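Local coordinates for protein delta-1-pyrroline-5-carboxylate dehydrogenase, mitochondrial (Mus musculus, PDB 4E3X) that catalyses the NAD+-dependent oxidation of glutamic gamma-semialdehyde to L-glutamate, the second step of proline breakdown in mitochondria, and works as a homodimer, at residues F269-T274 / W295-Q300; S275-C280 / R304-P309; N319-H324 / S349-L354; A481-D486 / Y505-S510. All blocks are in the same frame, centred on the assembly; numbering follows the deposited sequence.

Contact 1: residues F269-T274 / W295-Q300; sequences FGDTVT and WRQVAQ
Gln297 and Thr274 bury most of the surface where helix 266-274 meets helix 288-300, with Asp271 and Val298 completing the contact. The Gln297 chain is extended beyond CG (chi2 -172°), which carries its amide across the gap between the helices. NE2 of Gln297 then donates to OD1 of Asp271 at 2.8 Å. The acceptor lies almost in the amide plane but is met on its anti side, tilted out of the carboxylate plane, the carboxylate being turned 72° from the amide. Nearer the backbone of Gln297, its CB rests 3.6 Å from OG1 of Thr274, the two side chains crossing at about a right angle. Thr274 OG1 itself turns back into its own helix and donates to Gly270 O at 2.7 Å; the backbone N of Thr274 reaches the same oxygen from the opposite face of its plane. That leaves CG2 of Thr274 to meet CG2 of Val298 at 3.9 Å. The segment axes come within 9.8 Å at an angle of 31°, and Ala299 packs on Ala299 of the second subunit. One hydrogen bond, probably strengthened by the carboxylate charge, and a small apolar patch thus join two helices of the NAD-binding domain.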
loop_
_atom_site.group_PDB
_atom_site.type_symbol
_atom_site.label_atom_id
_atom_site.label_comp_id
_atom_site.label_asym_id
_atom_site.label_seq_id
_atom_site.Cartn_x
_atom_site.Cartn_y
_atom_site.Cartn_z
ATOM N N PHE B 269 9.410 21.225 8.672
ATOM C CA PHE B 269 8.488 20.174 9.075
ATOM C C PHE B 269 8.962 18.824 8.537
ATOM O O PHE B 269 9.039 17.841 9.280
ATOM C CB PHE B 269 7.080 20.496 8.568
ATOM C CG PHE B 269 6.042 19.503 9.002
ATOM C CD1 PHE B 269 5.476 19.583 10.263
ATOM C CD2 PHE B 269 5.642 18.482 8.157
ATOM C CE1 PHE B 269 4.533 18.656 10.674
ATOM C CE2 PHE B 269 4.700 17.572 8.560
ATOM C CZ PHE B 269 4.146 17.655 9.816
ATOM N N GLY B 270 9.296 18.781 7.251
ATOM C CA GLY B 270 9.758 17.547 6.640
ATOM C C GLY B 270 11.032 17.030 7.284
ATOM O O GLY B 270 11.151 15.837 7.560
ATOM N N ASP B 271 11.979 17.931 7.546
ATOM C CA ASP B 271 13.242 17.567 8.193
ATOM C C ASP B 271 12.972 16.935 9.552
ATOM O O ASP B 271 13.578 15.922 9.922
ATOM C CB ASP B 271 14.144 18.788 8.427
ATOM C CG ASP B 271 14.678 19.406 7.147
ATOM O OD1 ASP B 271 14.484 18.848 6.044
ATOM O OD2 ASP B 271 15.323 20.470 7.267
ATOM N N THR B 272 12.083 17.561 10.317
ATOM C CA THR B 272 11.815 17.098 11.673
ATOM C C THR B 272 11.128 15.731 11.679
ATOM O O THR B 272 11.572 14.804 12.369
ATOM C CB THR B 272 10.966 18.103 12.458
ATOM O OG1 THR B 272 11.587 19.390 12.420
ATOM C CG2 THR B 272 10.821 17.645 13.908
ATOM N N VAL B 273 10.057 15.578 10.905
ATOM C CA VAL B 273 9.342 14.307 10.961
ATOM C C VAL B 273 10.168 13.141 10.397
ATOM O O VAL B 273 10.102 12.026 10.925
ATOM C CB VAL B 273 7.916 14.368 10.345
ATOM C CG1 VAL B 273 7.084 15.458 11.025
ATOM C CG2 VAL B 273 7.967 14.570 8.841
ATOM N N THR B 274 10.959 13.391 9.353
ATOM C CA THR B 274 11.787 12.332 8.773
ATOM C C THR B 274 13.031 12.030 9.601
ATOM O O THR B 274 13.735 11.075 9.317
ATOM C CB THR B 274 12.181 12.626 7.304
ATOM O OG1 THR B 274 12.957 13.835 7.240
ATOM C CG2 THR B 274 10.934 12.739 6.419
ATOM N N TRP B 295 10.345 11.527 0.181
ATOM C CA TRP B 295 10.656 10.133 -0.090
ATOM C C TRP B 295 12.152 9.872 0.080
ATOM O O TRP B 295 12.555 8.873 0.687
ATOM C CB TRP B 295 10.175 9.804 -1.500
ATOM C CG TRP B 295 10.292 8.382 -1.972
ATOM C CD1 TRP B 295 11.426 7.619 -2.065
ATOM C CD2 TRP B 295 9.234 7.595 -2.518
ATOM N NE1 TRP B 295 11.126 6.393 -2.613
ATOM C CE2 TRP B 295 9.788 6.351 -2.898
ATOM C CE3 TRP B 295 7.867 7.815 -2.717
ATOM C CZ2 TRP B 295 9.016 5.332 -3.460
ATOM C CZ3 TRP B 295 7.102 6.805 -3.267
ATOM C CH2 TRP B 295 7.682 5.576 -3.637
ATOM N N ARG B 296 12.975 10.770 -0.444
ATOM C CA ARG B 296 14.424 10.636 -0.341
ATOM C C ARG B 296 14.935 10.850 1.092
ATOM O O ARG B 296 15.899 10.220 1.518
ATOM C CB ARG B 296 15.120 11.572 -1.342
ATOM C CG ARG B 296 14.988 11.106 -2.810
ATOM C CD ARG B 296 15.627 12.084 -3.803
ATOM N NE ARG B 296 16.029 11.439 -5.059
ATOM C CZ ARG B 296 15.613 11.790 -6.278
ATOM N NH1 ARG B 296 14.759 12.786 -6.445
ATOM N NH2 ARG B 296 16.058 11.131 -7.343
ATOM N N GLN B 297 14.285 11.740 1.837
ATOM C CA GLN B 297 14.658 11.918 3.239
ATOM C C GLN B 297 14.385 10.661 4.057
ATOM O O GLN B 297 15.183 10.268 4.907
ATOM C CB GLN B 297 13.932 13.106 3.856
ATOM C CG GLN B 297 14.464 14.431 3.347
ATOM C CD GLN B 297 13.892 15.620 4.088
ATOM O OE1 GLN B 297 12.681 15.820 4.109
ATOM N NE2 GLN B 297 14.765 16.421 4.696
ATOM N N VAL B 298 13.258 10.013 3.792
ATOM C CA VAL B 298 12.962 8.760 4.469
ATOM C C VAL B 298 13.993 7.688 4.099
ATOM O O VAL B 298 14.500 6.974 4.961
ATOM C CB VAL B 298 11.537 8.291 4.152
ATOM C CG1 VAL B 298 11.339 6.850 4.593
ATOM C CG2 VAL B 298 10.529 9.210 4.832
ATOM N N ALA B 299 14.340 7.600 2.820
ATOM C CA ALA B 299 15.339 6.627 2.399
ATOM C C ALA B 299 16.696 6.890 3.062
ATOM O O ALA B 299 17.363 5.957 3.512
ATOM C CB ALA B 299 15.475 6.626 0.907
ATOM N N GLN B 300 17.096 8.157 3.130
ATOM C CA GLN B 300 18.360 8.535 3.756
ATOM C C GLN B 300 18.399 8.078 5.204
ATOM O O GLN B 300 19.427 7.603 5.686
ATOM C CB GLN B 300 18.551 10.055 3.678
ATOM C CG GLN B 300 19.801 10.590 4.378
ATOM C CD GLN B 300 19.845 12.114 4.428
ATOM O OE1 GLN B 300 18.808 12.781 4.452
ATOM N NE2 GLN B 300 21.051 12.669 4.445
#

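Contact 2: residues S275-C280 / R304-P309; sequences SSEHLC and RFRTFP. With PRO (proline), chain I.
Ser276 O sits at the edge of the Phe305 ring, 3.2 Å from CE1, which CB of Leu279 also touches. CG of Arg304 covers one face of that ring and CG of Pro309 the other, both toward the rim, and Val298 of helix 288-300 packs on it too. The Arg306 guanidinium carries CE1 of His278 over the centre of one face, 3.3 Å from CZ, with the imidazole inclined at 62°. At its edge, NE of Arg306 makes a salt bridge to OE1 of Glu277 at 2.9 Å, meeting that oxygen from above the carboxylate plane; NH2 adds a weak second bond. Arg306 is extended from CG to NE, which brings the group out to both partners. Arg304, by contrast, bends at chi3 (56°) and sends NH1 to Ser275 O at 2.9 Å, with the acceptor in the guanidinium plane. Arg306 N donates to Glu277 O, and a water links Glu277 O and Leu279 O to Thr307 N. At the subunit interface a proline molecule lays its CG over one face of Phe308, 3.7 Å from CE1; its N approaches Phe305 O at 2.7 Å, and it also bonds Leu302 O and Lys292 of the second subunit. The type I turn Ser276-Leu279 enters strand 279-285 and loop 304-309 enters strand 310-314, neighbouring parallel strands of the Rossmann-like NAD-binding domain of aldehyde dehydrogenases.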
loop_
_atom_site.group_PDB
_atom_site.type_symbol
_atom_site.label_atom_id
_atom_site.label_comp_id
_atom_site.label_asym_id
_atom_site.label_seq_id
_atom_site.Cartn_x
_atom_site.Cartn_y
_atom_site.Cartn_z
ATOM N N SER B 275 13.278 12.834 10.631
ATOM C CA SER B 275 14.383 12.592 11.555
ATOM C C SER B 275 13.954 11.792 12.778
ATOM O O SER B 275 14.803 11.430 13.597
ATOM C CB SER B 275 15.008 13.908 12.021
ATOM O OG SER B 275 15.699 14.534 10.961
ATOM N N SER B 276 12.653 11.528 12.910
ATOM C CA SER B 276 12.163 10.774 14.060
ATOM C C SER B 276 12.128 9.279 13.799
ATOM O O SER B 276 11.535 8.827 12.814
ATOM C CB SER B 276 10.743 11.207 14.412
ATOM O OG SER B 276 10.222 10.370 15.434
ATOM N N GLU B 277 12.699 8.498 14.711
ATOM C CA GLU B 277 12.649 7.042 14.591
ATOM C C GLU B 277 11.218 6.495 14.613
ATOM O O GLU B 277 10.984 5.353 14.220
ATOM C CB GLU B 277 13.476 6.394 15.696
ATOM C CG GLU B 277 12.904 6.577 17.086
ATOM C CD GLU B 277 13.777 5.959 18.158
ATOM O OE1 GLU B 277 13.925 4.719 18.166
ATOM O OE2 GLU B 277 14.319 6.715 18.989
ATOM N N HIS B 278 10.270 7.317 15.052
ATOM C CA HIS B 278 8.893 6.877 15.202
ATOM C C HIS B 278 7.991 7.236 14.030
ATOM O O HIS B 278 6.791 6.993 14.079
ATOM C CB HIS B 278 8.309 7.461 16.481
ATOM C CG HIS B 278 9.078 7.079 17.701
ATOM N ND1 HIS B 278 9.064 5.799 18.207
ATOM C CD2 HIS B 278 9.901 7.795 18.500
ATOM C CE1 HIS B 278 9.834 5.748 19.278
ATOM N NE2 HIS B 278 10.350 6.946 19.478
ATOM N N LEU B 279 8.538 7.819 12.969
ATOM C CA LEU B 279 7.716 8.105 11.796
ATOM C C LEU B 279 7.208 6.810 11.165
ATOM O O LEU B 279 7.994 5.932 10.831
ATOM C CB LEU B 279 8.537 8.858 10.749
ATOM C CG LEU B 279 7.762 9.250 9.483
ATOM C CD1 LEU B 279 6.746 10.339 9.783
ATOM C CD2 LEU B 279 8.693 9.687 8.352
ATOM N N CYS B 280 5.901 6.695 10.966
ATOM C CA CYS B 280 5.403 5.510 10.283
ATOM C C CYS B 280 4.647 5.817 8.999
ATOM O O CYS B 280 4.340 4.908 8.237
ATOM C CB CYS B 280 4.573 4.618 11.214
ATOM S SG CYS B 280 3.147 5.426 11.949
ATOM N N ARG B 304 17.234 4.407 10.934
ATOM C CA ARG B 304 16.777 4.799 12.265
ATOM C C ARG B 304 15.329 4.421 12.571
ATOM O O ARG B 304 14.965 4.268 13.734
ATOM C CB ARG B 304 16.971 6.301 12.499
ATOM C CG ARG B 304 15.866 7.180 11.916
ATOM C CD ARG B 304 16.170 8.654 12.155
ATOM N NE ARG B 304 17.475 9.024 11.614
ATOM C CZ ARG B 304 18.074 10.190 11.837
ATOM N NH1 ARG B 304 17.488 11.110 12.591
ATOM N NH2 ARG B 304 19.263 10.436 11.305
ATOM N N PHE B 305 14.495 4.273 11.546
ATOM C CA PHE B 305 13.073 4.050 11.801
ATOM C C PHE B 305 12.810 2.687 12.424
ATOM O O PHE B 305 13.417 1.685 12.052
ATOM C CB PHE B 305 12.234 4.208 10.532
ATOM C CG PHE B 305 12.412 5.530 9.853
ATOM C CD1 PHE B 305 12.042 6.712 10.483
ATOM C CD2 PHE B 305 12.927 5.591 8.569
ATOM C CE1 PHE B 305 12.219 7.935 9.849
ATOM C CE2 PHE B 305 13.099 6.810 7.931
ATOM C CZ PHE B 305 12.746 7.983 8.573
ATOM N N ARG B 306 11.883 2.652 13.368
ATOM C CA ARG B 306 11.478 1.388 13.963
ATOM C C ARG B 306 10.749 0.475 12.965
ATOM O O ARG B 306 10.826 -0.757 13.076
ATOM C CB ARG B 306 10.660 1.648 15.222
ATOM C CG ARG B 306 11.517 2.261 16.313
ATOM C CD ARG B 306 10.821 2.346 17.653
ATOM N NE ARG B 306 11.737 2.874 18.660
ATOM C CZ ARG B 306 11.477 2.920 19.961
ATOM N NH1 ARG B 306 10.320 2.465 20.424
ATOM N NH2 ARG B 306 12.376 3.417 20.800
ATOM N N THR B 307 10.058 1.058 11.987
ATOM C CA THR B 307 9.515 0.245 10.904
ATOM C C THR B 307 9.689 0.980 9.581
ATOM O O THR B 307 10.340 2.025 9.527
ATOM C CB THR B 307 8.042 -0.163 11.144
ATOM O OG1 THR B 307 7.663 -1.178 10.202
ATOM C CG2 THR B 307 7.100 1.032 11.030
ATOM N N PHE B 308 9.126 0.432 8.514
ATOM C CA PHE B 308 9.249 1.032 7.192
ATOM C C PHE B 308 8.115 2.024 6.983
ATOM O O PHE B 308 6.954 1.624 6.917
ATOM C CB PHE B 308 9.211 -0.068 6.129
ATOM C CG PHE B 308 10.403 -0.984 6.183
ATOM C CD1 PHE B 308 10.360 -2.168 6.903
ATOM C CD2 PHE B 308 11.587 -0.632 5.560
ATOM C CE1 PHE B 308 11.472 -2.996 6.973
ATOM C CE2 PHE B 308 12.700 -1.454 5.623
ATOM C CZ PHE B 308 12.646 -2.633 6.332
ATOM N N PRO B 309 8.445 3.329 6.872
ATOM C CA PRO B 309 7.347 4.295 6.738
ATOM C C PRO B 309 6.570 4.140 5.432
ATOM O O PRO B 309 7.128 3.740 4.408
ATOM C CB PRO B 309 8.060 5.656 6.803
ATOM C CG PRO B 309 9.350 5.365 7.565
ATOM C CD PRO B 309 9.751 3.998 7.057
HETATM N N PRO I . 14.768 0.580 9.967
HETATM C CA PRO I . 15.129 -0.661 10.652
HETATM C C PRO I . 16.524 -1.085 10.237
HETATM O O PRO I . 17.119 -0.447 9.371
HETATM C CB PRO I . 14.093 -1.659 10.126
HETATM C CG PRO I . 12.972 -0.838 9.621
HETATM C CD PRO I . 13.633 0.373 9.052
HETATM O OXT PRO I . 17.072 -2.061 10.748
HETATM O O HOH W 1 9.086 4.066 12.515
HETATM O O HOH W 2 16.520 4.596 15.972
HETATM O O HOH W 3 4.675 2.113 8.578
#

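Contact 3: residues N319-H324 / S349-L354; sequences NFHFVH and SACSRL. With PRO (proline), chain K.
Cys351 covers one face of the His321 ring, CB 3.8 Å and SG 3.9 Å from the ring centroid. SG is anti to the backbone N of Cys351 (chi1 171°), which lays the sulfur over the imidazole near CG. On the other side of the parallel strand pair, the extended Arg353 presents a guanidinium face to CB of Phe320; its NH1 lies at the ring edge, 3.6 Å from CD2, with the planes 72° apart. NE of Arg353 is held by Lys318 O. The Asn319 amide donates from ND2 to Ala350 O at 3.0 Å, the donor standing above the carbonyl plane, and also to the backbone O of the nucleophile Cys348. His321 N donates to Arg353 O at 2.9 Å. Ser349 OG gives a 2.6 Å bond to OXT of a proline in the active-site pocket. Asn319 O accepts both Ser352 N and Arg353 N, and with its two side-chain bonds Asn319 thus ties the backbone at and just after the nucleophile to strand 319-323.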
loop_
_atom_site.group_PDB
_atom_site.type_symbol
_atom_site.label_atom_id
_atom_site.label_comp_id
_atom_site.label_asym_id
_atom_site.label_seq_id
_atom_site.Cartn_x
_atom_site.Cartn_y
_atom_site.Cartn_z
ATOM N N ASN B 319 -4.258 17.820 -17.078
ATOM C CA ASN B 319 -5.414 17.031 -17.475
ATOM C C ASN B 319 -6.032 17.447 -18.794
ATOM O O ASN B 319 -5.998 18.623 -19.158
ATOM C CB ASN B 319 -6.445 17.073 -16.360
ATOM C CG ASN B 319 -5.809 16.851 -15.008
ATOM O OD1 ASN B 319 -5.274 15.772 -14.735
ATOM N ND2 ASN B 319 -5.815 17.879 -14.169
ATOM N N PHE B 320 -6.622 16.480 -19.489
ATOM C CA PHE B 320 -7.128 16.699 -20.844
ATOM C C PHE B 320 -8.642 16.586 -20.981
ATOM O O PHE B 320 -9.291 15.850 -20.240
ATOM C CB PHE B 320 -6.475 15.709 -21.825
ATOM C CG PHE B 320 -6.785 14.260 -21.530
ATOM C CD1 PHE B 320 -7.919 13.650 -22.056
ATOM C CD2 PHE B 320 -5.939 13.507 -20.727
ATOM C CE1 PHE B 320 -8.205 12.311 -21.786
ATOM C CE2 PHE B 320 -6.218 12.173 -20.456
ATOM C CZ PHE B 320 -7.353 11.577 -20.982
ATOM N N HIS B 321 -9.181 17.336 -21.942
ATOM C CA HIS B 321 -10.482 17.036 -22.535
ATOM C C HIS B 321 -10.213 16.709 -24.001
ATOM O O HIS B 321 -9.711 17.558 -24.742
ATOM C CB HIS B 321 -11.455 18.225 -22.446
ATOM C CG HIS B 321 -12.111 18.393 -21.104
ATOM N ND1 HIS B 321 -13.119 19.309 -20.882
ATOM C CD2 HIS B 321 -11.894 17.786 -19.910
ATOM C CE1 HIS B 321 -13.504 19.249 -19.619
ATOM N NE2 HIS B 321 -12.779 18.327 -19.006
ATOM N N PHE B 322 -10.532 15.486 -24.411
ATOM C CA PHE B 322 -10.365 15.066 -25.797
ATOM C C PHE B 322 -11.732 15.025 -26.465
ATOM O O PHE B 322 -12.636 14.343 -26.000
ATOM C CB PHE B 322 -9.692 13.689 -25.901
ATOM C CG PHE B 322 -9.571 13.200 -27.318
ATOM C CD1 PHE B 322 -8.472 13.543 -28.092
ATOM C CD2 PHE B 322 -10.580 12.438 -27.892
ATOM C CE1 PHE B 322 -8.368 13.112 -29.414
ATOM C CE2 PHE B 322 -10.486 12.012 -29.205
ATOM C CZ PHE B 322 -9.375 12.346 -29.963
ATOM N N VAL B 323 -11.861 15.741 -27.575
ATOM C CA VAL B 323 -13.127 15.838 -28.279
ATOM C C VAL B 323 -13.053 15.060 -29.587
ATOM O O VAL B 323 -12.116 15.233 -30.368
ATOM C CB VAL B 323 -13.462 17.311 -28.587
ATOM C CG1 VAL B 323 -14.758 17.414 -29.364
ATOM C CG2 VAL B 323 -13.551 18.116 -27.302
ATOM N N HIS B 324 -14.026 14.177 -29.797
ATOM C CA HIS B 324 -14.193 13.482 -31.064
ATOM C C HIS B 324 -15.263 14.215 -31.873
ATOM O O HIS B 324 -16.094 14.937 -31.313
ATOM C CB HIS B 324 -14.606 12.025 -30.836
ATOM C CG HIS B 324 -14.796 11.247 -32.100
ATOM N ND1 HIS B 324 -16.043 10.932 -32.598
ATOM C CD2 HIS B 324 -13.900 10.725 -32.973
ATOM C CE1 HIS B 324 -15.907 10.256 -33.725
ATOM N NE2 HIS B 324 -14.617 10.114 -33.973
ATOM N N SER B 349 -7.263 18.456 -10.761
ATOM C CA SER B 349 -8.104 17.802 -11.764
ATOM C C SER B 349 -8.499 18.704 -12.938
ATOM O O SER B 349 -9.144 18.236 -13.871
ATOM C CB SER B 349 -9.399 17.319 -11.108
ATOM O OG SER B 349 -10.063 18.410 -10.486
ATOM N N ALA B 350 -8.142 19.987 -12.890
ATOM C CA ALA B 350 -8.603 20.954 -13.899
ATOM C C ALA B 350 -8.123 20.631 -15.307
ATOM O O ALA B 350 -6.970 20.247 -15.501
ATOM C CB ALA B 350 -8.160 22.357 -13.520
ATOM N N CYS B 351 -9.004 20.786 -16.291
ATOM C CA CYS B 351 -8.607 20.644 -17.684
ATOM C C CYS B 351 -7.719 21.804 -18.098
ATOM O O CYS B 351 -8.118 22.961 -17.990
ATOM C CB CYS B 351 -9.838 20.623 -18.588
ATOM S SG CYS B 351 -9.457 20.704 -20.351
ATOM N N SER B 352 -6.527 21.496 -18.600
ATOM C CA SER B 352 -5.641 22.534 -19.107
ATOM C C SER B 352 -5.196 22.274 -20.540
ATOM O O SER B 352 -4.514 23.106 -21.139
ATOM C CB SER B 352 -4.419 22.700 -18.205
ATOM O OG SER B 352 -3.713 21.481 -18.084
ATOM N N ARG B 353 -5.571 21.123 -21.093
ATOM C CA ARG B 353 -5.359 20.874 -22.516
ATOM C C ARG B 353 -6.625 20.322 -23.166
ATOM O O ARG B 353 -7.199 19.334 -22.704
ATOM C CB ARG B 353 -4.137 19.984 -22.765
ATOM C CG ARG B 353 -4.047 18.771 -21.910
ATOM C CD ARG B 353 -2.730 18.021 -22.106
ATOM N NE ARG B 353 -2.744 16.895 -21.193
ATOM C CZ ARG B 353 -2.507 15.629 -21.515
ATOM N NH1 ARG B 353 -2.582 14.708 -20.564
ATOM N NH2 ARG B 353 -2.195 15.282 -22.757
ATOM N N LEU B 354 -7.060 21.001 -24.227
ATOM C CA LEU B 354 -8.262 20.637 -24.964
ATOM C C LEU B 354 -7.857 20.244 -26.379
ATOM O O LEU B 354 -7.173 21.003 -27.059
ATOM C CB LEU B 354 -9.218 21.830 -25.021
ATOM C CG LEU B 354 -10.499 21.644 -25.848
ATOM C CD1 LEU B 354 -11.407 20.613 -25.224
ATOM C CD2 LEU B 354 -11.239 22.959 -26.032
HETATM N N PRO K . -11.220 15.897 -6.026
HETATM C CA PRO K . -11.218 17.174 -6.743
HETATM C C PRO K . -11.807 17.058 -8.145
HETATM O O PRO K . -12.049 15.963 -8.664
HETATM C CB PRO K . -9.731 17.517 -6.814
HETATM C CG PRO K . -9.192 16.972 -5.537
HETATM C CD PRO K . -9.979 15.707 -5.252
HETATM O OXT PRO K . -12.061 18.077 -8.790
HETATM O O HOH W 4 -4.225 20.421 -15.566
#

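Contact 4: residues A481-D486 / Y505-S510; sequences AVFAQD and YINDKS
Asn507 grips the backbone of Ala484 with both ends of its amide: OD1 accepts from Ala484 N at 2.9 Å, and ND2 donates to Ala484 O at 2.9 Å, the acceptor lying in the amide plane. A water joins OD1 of Asn507 to NE2 of Gln485, whose amide lies nearly parallel, 15° from that of Asn507. The Phe483 ring slides past Asn507 the opposite way and brings CZ within 3.5 Å of Asp508 O. Asn507 takes a left-handed backbone conformation (phi 60°, psi 36°) as strand 503-506 ends, and its N bonds Val482 O. Val482 N donates to Tyr505 O at 2.8 Å, and CB of Ala481 meets CB of Tyr505 on the same face. Farther out, Asp508 OD2 forms a salt bridge with Lys548 and a hydrogen bond with Thr550, both of the second subunit, into which the sheet runs on. The Asn507 amide thus continues the hydrogen bonding past the last bridge, whereas Asp508 O is buried with no partner, a probable local cost.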
loop_
_atom_site.group_PDB
_atom_site.type_symbol
_atom_site.label_atom_id
_atom_site.label_comp_id
_atom_site.label_asym_id
_atom_site.label_seq_id
_atom_site.Cartn_x
_atom_site.Cartn_y
_atom_site.Cartn_z
ATOM N N ALA B 481 -11.037 13.525 -19.909
ATOM C CA ALA B 481 -12.368 13.282 -20.426
ATOM C C ALA B 481 -12.307 13.047 -21.916
ATOM O O ALA B 481 -11.465 13.623 -22.614
ATOM C CB ALA B 481 -13.270 14.464 -20.146
ATOM N N VAL B 482 -13.215 12.202 -22.387
ATOM C CA VAL B 482 -13.484 12.056 -23.810
ATOM C C VAL B 482 -14.939 12.433 -24.069
ATOM O O VAL B 482 -15.857 11.951 -23.388
ATOM C CB VAL B 482 -13.222 10.619 -24.297
ATOM C CG1 VAL B 482 -13.735 10.412 -25.736
ATOM C CG2 VAL B 482 -11.735 10.300 -24.209
ATOM N N PHE B 483 -15.141 13.321 -25.038
ATOM C CA PHE B 483 -16.475 13.695 -25.477
ATOM C C PHE B 483 -16.728 13.071 -26.846
ATOM O O PHE B 483 -16.042 13.386 -27.822
ATOM C CB PHE B 483 -16.615 15.220 -25.534
ATOM C CG PHE B 483 -16.666 15.880 -24.174
ATOM C CD1 PHE B 483 -15.497 16.174 -23.492
ATOM C CD2 PHE B 483 -17.881 16.209 -23.583
ATOM C CE1 PHE B 483 -15.534 16.776 -22.252
ATOM C CE2 PHE B 483 -17.922 16.814 -22.336
ATOM C CZ PHE B 483 -16.744 17.096 -21.674
ATOM N N ALA B 484 -17.702 12.169 -26.907
ATOM C CA ALA B 484 -17.984 11.419 -28.129
ATOM C C ALA B 484 -19.316 10.688 -27.978
ATOM O O ALA B 484 -19.657 10.258 -26.877
ATOM C CB ALA B 484 -16.866 10.418 -28.400
ATOM N N GLN B 485 -20.064 10.534 -29.069
ATOM C CA GLN B 485 -21.339 9.823 -29.008
ATOM C C GLN B 485 -21.331 8.590 -29.902
ATOM O O GLN B 485 -22.381 8.043 -30.244
ATOM C CB GLN B 485 -22.505 10.750 -29.367
ATOM C CG GLN B 485 -22.699 11.919 -28.399
ATOM C CD GLN B 485 -23.105 11.482 -26.994
ATOM O OE1 GLN B 485 -23.589 10.368 -26.787
ATOM N NE2 GLN B 485 -22.909 12.367 -26.020
ATOM N N ASP B 486 -20.131 8.159 -30.273
ATOM C CA ASP B 486 -19.927 6.942 -31.045
ATOM C C ASP B 486 -19.332 5.885 -30.113
ATOM O O ASP B 486 -18.237 6.073 -29.574
ATOM C CB ASP B 486 -18.984 7.243 -32.215
ATOM C CG ASP B 486 -18.732 6.039 -33.109
ATOM O OD1 ASP B 486 -18.226 5.007 -32.623
ATOM O OD2 ASP B 486 -19.018 6.135 -34.320
ATOM N N TYR B 505 -13.411 10.294 -17.661
ATOM C CA TYR B 505 -14.777 10.759 -17.803
ATOM C C TYR B 505 -15.238 10.638 -19.240
ATOM O O TYR B 505 -14.524 11.014 -20.167
ATOM C CB TYR B 505 -14.866 12.217 -17.346
ATOM C CG TYR B 505 -14.566 12.371 -15.872
ATOM C CD1 TYR B 505 -13.276 12.649 -15.421
ATOM C CD2 TYR B 505 -15.575 12.220 -14.922
ATOM C CE1 TYR B 505 -13.008 12.788 -14.055
ATOM C CE2 TYR B 505 -15.319 12.355 -13.569
ATOM C CZ TYR B 505 -14.037 12.627 -13.135
ATOM O OH TYR B 505 -13.813 12.754 -11.774
ATOM N N ILE B 506 -16.431 10.090 -19.429
ATOM C CA ILE B 506 -17.024 10.027 -20.753
ATOM C C ILE B 506 -18.217 10.967 -20.781
ATOM O O ILE B 506 -19.192 10.794 -20.037
ATOM C CB ILE B 506 -17.426 8.596 -21.123
ATOM C CG1 ILE B 506 -16.188 7.699 -21.101
ATOM C CG2 ILE B 506 -18.092 8.561 -22.490
ATOM C CD1 ILE B 506 -16.502 6.247 -21.182
ATOM N N ASN B 507 -18.103 11.998 -21.611
ATOM C CA ASN B 507 -19.147 13.007 -21.739
ATOM C C ASN B 507 -19.448 13.742 -20.436
ATOM O O ASN B 507 -20.586 14.106 -20.152
ATOM C CB ASN B 507 -20.391 12.397 -22.387
ATOM C CG ASN B 507 -20.111 11.942 -23.802
ATOM O OD1 ASN B 507 -19.369 12.607 -24.530
ATOM N ND2 ASN B 507 -20.681 10.808 -24.201
ATOM N N ASP B 508 -18.400 13.973 -19.654
ATOM C CA ASP B 508 -18.498 14.850 -18.495
ATOM C C ASP B 508 -17.156 15.544 -18.290
ATOM O O ASP B 508 -16.144 15.142 -18.883
ATOM C CB ASP B 508 -18.913 14.076 -17.236
ATOM C CG ASP B 508 -19.747 14.919 -16.282
ATOM O OD1 ASP B 508 -19.569 16.159 -16.267
ATOM O OD2 ASP B 508 -20.579 14.343 -15.545
ATOM N N LYS B 509 -17.149 16.587 -17.460
ATOM C CA LYS B 509 -15.926 17.344 -17.216
ATOM C C LYS B 509 -14.948 16.602 -16.297
ATOM O O LYS B 509 -15.334 15.691 -15.550
ATOM C CB LYS B 509 -16.235 18.726 -16.637
ATOM C CG LYS B 509 -16.941 18.722 -15.285
ATOM C CD LYS B 509 -17.110 20.158 -14.777
ATOM C CE LYS B 509 -17.830 20.226 -13.442
ATOM N NZ LYS B 509 -17.135 19.435 -12.390
ATOM N N SER B 510 -13.683 17.014 -16.339
ATOM C CA SER B 510 -12.615 16.279 -15.661
ATOM C C SER B 510 -12.487 16.596 -14.178
ATOM O O SER B 510 -11.682 15.963 -13.501
ATOM C CB SER B 510 -11.273 16.515 -16.357
ATOM O OG SER B 510 -10.865 17.866 -16.211
HETATM O O HOH W 5 -20.667 14.551 -26.001
#

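Overall arrangement
Along the chain, contacts 1 and 2 interlock, their segments alternating, before contact 3 and then contact 4 follow in series. Contacts 1 and 2 have centres 10 Å apart and share Val298, Phe305 and Pro309 packing beside the five-stranded parallel sheet, contact 1 between its covering helices and contact 2 where two strands begin. Contacts 3 and 4, also 10 Å apart, belong to another sheet, where strands 319-323 and 476-483 are neighbours and each contact closes a beta-alpha-beta unit. Centres of contacts 1 and 3 are about 35 Å from each other, those of 2 and 4 about 44 Å. The first pair belongs to the NAD-binding domain, the second to the catalytic domain; contacts 1, 2 and 4 touch the second subunit.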